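Local coordinates for protein L-tyrosine isonitrile synthase (Pseudomonas aeruginosa, PDB 3E59) that converts the amino group of L-tyrosine into an isonitrile, taking the carbon from ribulose 5-phosphate, in the biosynthesis of paerucumarin, at residues A[36-41]-A[259-264]. Residues are numbered along the deposited sequence; the frame is centred on the assembly and turned at random.
Sequences ADEIRR and QPADSL. With PO4 (phosphate ion), chain E.
A type I beta turn from Pro260 to Ser263, closed by Ser263 N bonding to Pro260 O, presses its two central residues, Ala261 and Asp262, against the first turns of helix 35-55. Ala261 is buried here: its CB meets the helix backbone at Glu38 O (3.4 Å) and touches the aliphatic start of Arg41 at CG (3.6 Å). The same methyl lies over one face of the Arg41 guanidinium, 3.7 Å above its plane and displaced toward the rim. The Arg41 chain bends at chi3 (-132°), bringing the flat group alongside the Ala261 methyl. Asp262 approaches the edge of that group, where its OD1 forms a long salt bridge to Arg41 NE (3.4 Å) and also rests against Arg41 CB (3.1 Å). The carboxylate and guanidinium planes are 64° apart and OD2 stays farther from NE, so this is no two-pronged, coplanar bridge. Glu38 offers CB to the Ala261 methyl at 4.0 Å, while its OE1 forms salt bridges with Arg23 and Arg25. Just before the turn, Gln259 NE2 donates to O1 of a phosphate ion (3.1 Å), probably from the crystallisation liquor, which is also hydrogen-bonded to Arg253, Ser255, His257 and Lys265. The contact thus lays helix 35-55 against the connection between the parallel strands 252-255 and 265-267, with Ala261 also touching Ile42 and Leu264 packing farther along the helix on Val45 and Arg49.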
loop_
_atom_site.group_PDB
_atom_site.type_symbol
_atom_site.label_atom_id
_atom_site.label_comp_id
_atom_site.label_asym_id
_atom_site.label_seq_id
_atom_site.Cartn_x
_atom_site.Cartn_y
_atom_site.Cartn_z
ATOM N N ALA A 36 -12.364 -19.613 -5.974
ATOM C CA ALA A 36 -11.814 -20.429 -7.059
ATOM C C ALA A 36 -12.014 -19.786 -8.433
ATOM O O ALA A 36 -11.158 -19.911 -9.309
ATOM C CB ALA A 36 -12.422 -21.833 -7.026
ATOM N N ASP A 37 -13.150 -19.108 -8.615
ATOM C CA ASP A 37 -13.422 -18.349 -9.846
ATOM C C ASP A 37 -12.502 -17.140 -9.933
ATOM O O ASP A 37 -12.024 -16.803 -11.013
ATOM C CB ASP A 37 -14.889 -17.905 -9.929
ATOM C CG ASP A 37 -15.830 -19.034 -10.351
ATOM O OD1 ASP A 37 -15.420 -19.914 -11.145
ATOM O OD2 ASP A 37 -16.994 -19.033 -9.892
ATOM N N GLU A 38 -12.261 -16.502 -8.789
ATOM C CA GLU A 38 -11.315 -15.387 -8.690
ATOM C C GLU A 38 -9.900 -15.827 -9.034
ATOM O O GLU A 38 -9.200 -15.132 -9.766
ATOM C CB GLU A 38 -11.333 -14.773 -7.295
ATOM C CG GLU A 38 -12.529 -13.881 -7.015
ATOM C CD GLU A 38 -12.628 -13.501 -5.556
ATOM O OE1 GLU A 38 -11.640 -13.695 -4.819
ATOM O OE2 GLU A 38 -13.695 -13.007 -5.137
ATOM N N ILE A 39 -9.499 -16.986 -8.514
ATOM C CA ILE A 39 -8.166 -17.545 -8.744
ATOM C C ILE A 39 -7.947 -17.876 -10.225
ATOM O O ILE A 39 -6.885 -17.581 -10.780
ATOM C CB ILE A 39 -7.901 -18.784 -7.846
ATOM C CG1 ILE A 39 -7.823 -18.371 -6.368
ATOM C CG2 ILE A 39 -6.615 -19.509 -8.261
ATOM C CD1 ILE A 39 -8.073 -19.529 -5.366
ATOM N N ARG A 40 -8.956 -18.474 -10.854
ATOM C CA ARG A 40 -8.910 -18.785 -12.278
ATOM C C ARG A 40 -8.608 -17.537 -13.136
ATOM O O ARG A 40 -7.711 -17.561 -13.983
ATOM C CB ARG A 40 -10.208 -19.471 -12.731
ATOM N N ARG A 41 -9.326 -16.437 -12.903
ATOM C CA ARG A 41 -9.063 -15.246 -13.702
ATOM C C ARG A 41 -7.780 -14.506 -13.306
ATOM O O ARG A 41 -7.171 -13.828 -14.135
ATOM C CB ARG A 41 -10.291 -14.332 -13.855
ATOM C CG ARG A 41 -11.161 -14.128 -12.645
ATOM C CD ARG A 41 -12.594 -13.800 -13.085
ATOM N NE ARG A 41 -13.135 -12.644 -12.364
ATOM C CZ ARG A 41 -13.862 -12.705 -11.246
ATOM N NH1 ARG A 41 -14.171 -13.876 -10.688
ATOM N NH2 ARG A 41 -14.296 -11.584 -10.686
ATOM N N GLN A 259 -8.163 -6.055 -5.081
ATOM C CA GLN A 259 -8.254 -5.758 -6.500
ATOM C C GLN A 259 -9.178 -6.738 -7.218
ATOM O O GLN A 259 -9.255 -7.918 -6.825
ATOM C CB GLN A 259 -6.853 -5.761 -7.149
ATOM C CG GLN A 259 -5.892 -4.647 -6.657
ATOM C CD GLN A 259 -6.305 -3.227 -7.058
ATOM O OE1 GLN A 259 -7.127 -3.033 -7.962
ATOM N NE2 GLN A 259 -5.719 -2.220 -6.384
ATOM N N PRO A 260 -9.868 -6.267 -8.290
ATOM C CA PRO A 260 -10.643 -7.196 -9.124
ATOM C C PRO A 260 -9.721 -8.317 -9.618
ATOM O O PRO A 260 -8.538 -8.083 -9.836
ATOM C CB PRO A 260 -11.122 -6.323 -10.304
ATOM C CG PRO A 260 -11.029 -4.893 -9.821
ATOM C CD PRO A 260 -9.931 -4.869 -8.779
ATOM N N ALA A 261 -10.258 -9.526 -9.760
ATOM C CA ALA A 261 -9.483 -10.695 -10.159
ATOM C C ALA A 261 -8.959 -10.619 -11.605
ATOM O O ALA A 261 -7.989 -11.294 -11.948
ATOM C CB ALA A 261 -10.310 -11.933 -9.967
ATOM N N ASP A 262 -9.609 -9.802 -12.440
ATOM C CA ASP A 262 -9.209 -9.580 -13.838
ATOM C C ASP A 262 -8.171 -8.472 -13.977
ATOM O O ASP A 262 -7.688 -8.201 -15.075
ATOM C CB ASP A 262 -10.419 -9.177 -14.676
ATOM C CG ASP A 262 -11.444 -10.266 -14.782
ATOM O OD1 ASP A 262 -11.073 -11.454 -14.721
ATOM O OD2 ASP A 262 -12.635 -9.932 -14.946
ATOM N N SER A 263 -7.861 -7.813 -12.868
ATOM C CA SER A 263 -6.952 -6.667 -12.868
ATOM C C SER A 263 -5.480 -7.084 -12.974
ATOM O O SER A 263 -5.103 -8.176 -12.551
ATOM C CB SER A 263 -7.163 -5.840 -11.602
ATOM O OG SER A 263 -6.297 -4.721 -11.566
ATOM N N LEU A 264 -4.665 -6.196 -13.543
ATOM C CA LEU A 264 -3.199 -6.334 -13.522
ATOM C C LEU A 264 -2.695 -6.195 -12.089
ATOM O O LEU A 264 -1.677 -6.778 -11.694
ATOM C CB LEU A 264 -2.563 -5.255 -14.395
ATOM C CG LEU A 264 -2.604 -5.403 -15.915
ATOM C CD1 LEU A 264 -2.210 -4.089 -16.599
ATOM C CD2 LEU A 264 -1.686 -6.532 -16.353
HETATM P P PO4 E . -3.622 1.188 -6.514
HETATM O O1 PO4 E . -5.039 0.752 -6.236
HETATM O O2 PO4 E . -3.352 2.449 -5.711
HETATM O O3 PO4 E . -2.656 0.051 -6.118
HETATM O O4 PO4 E . -3.462 1.541 -7.969
#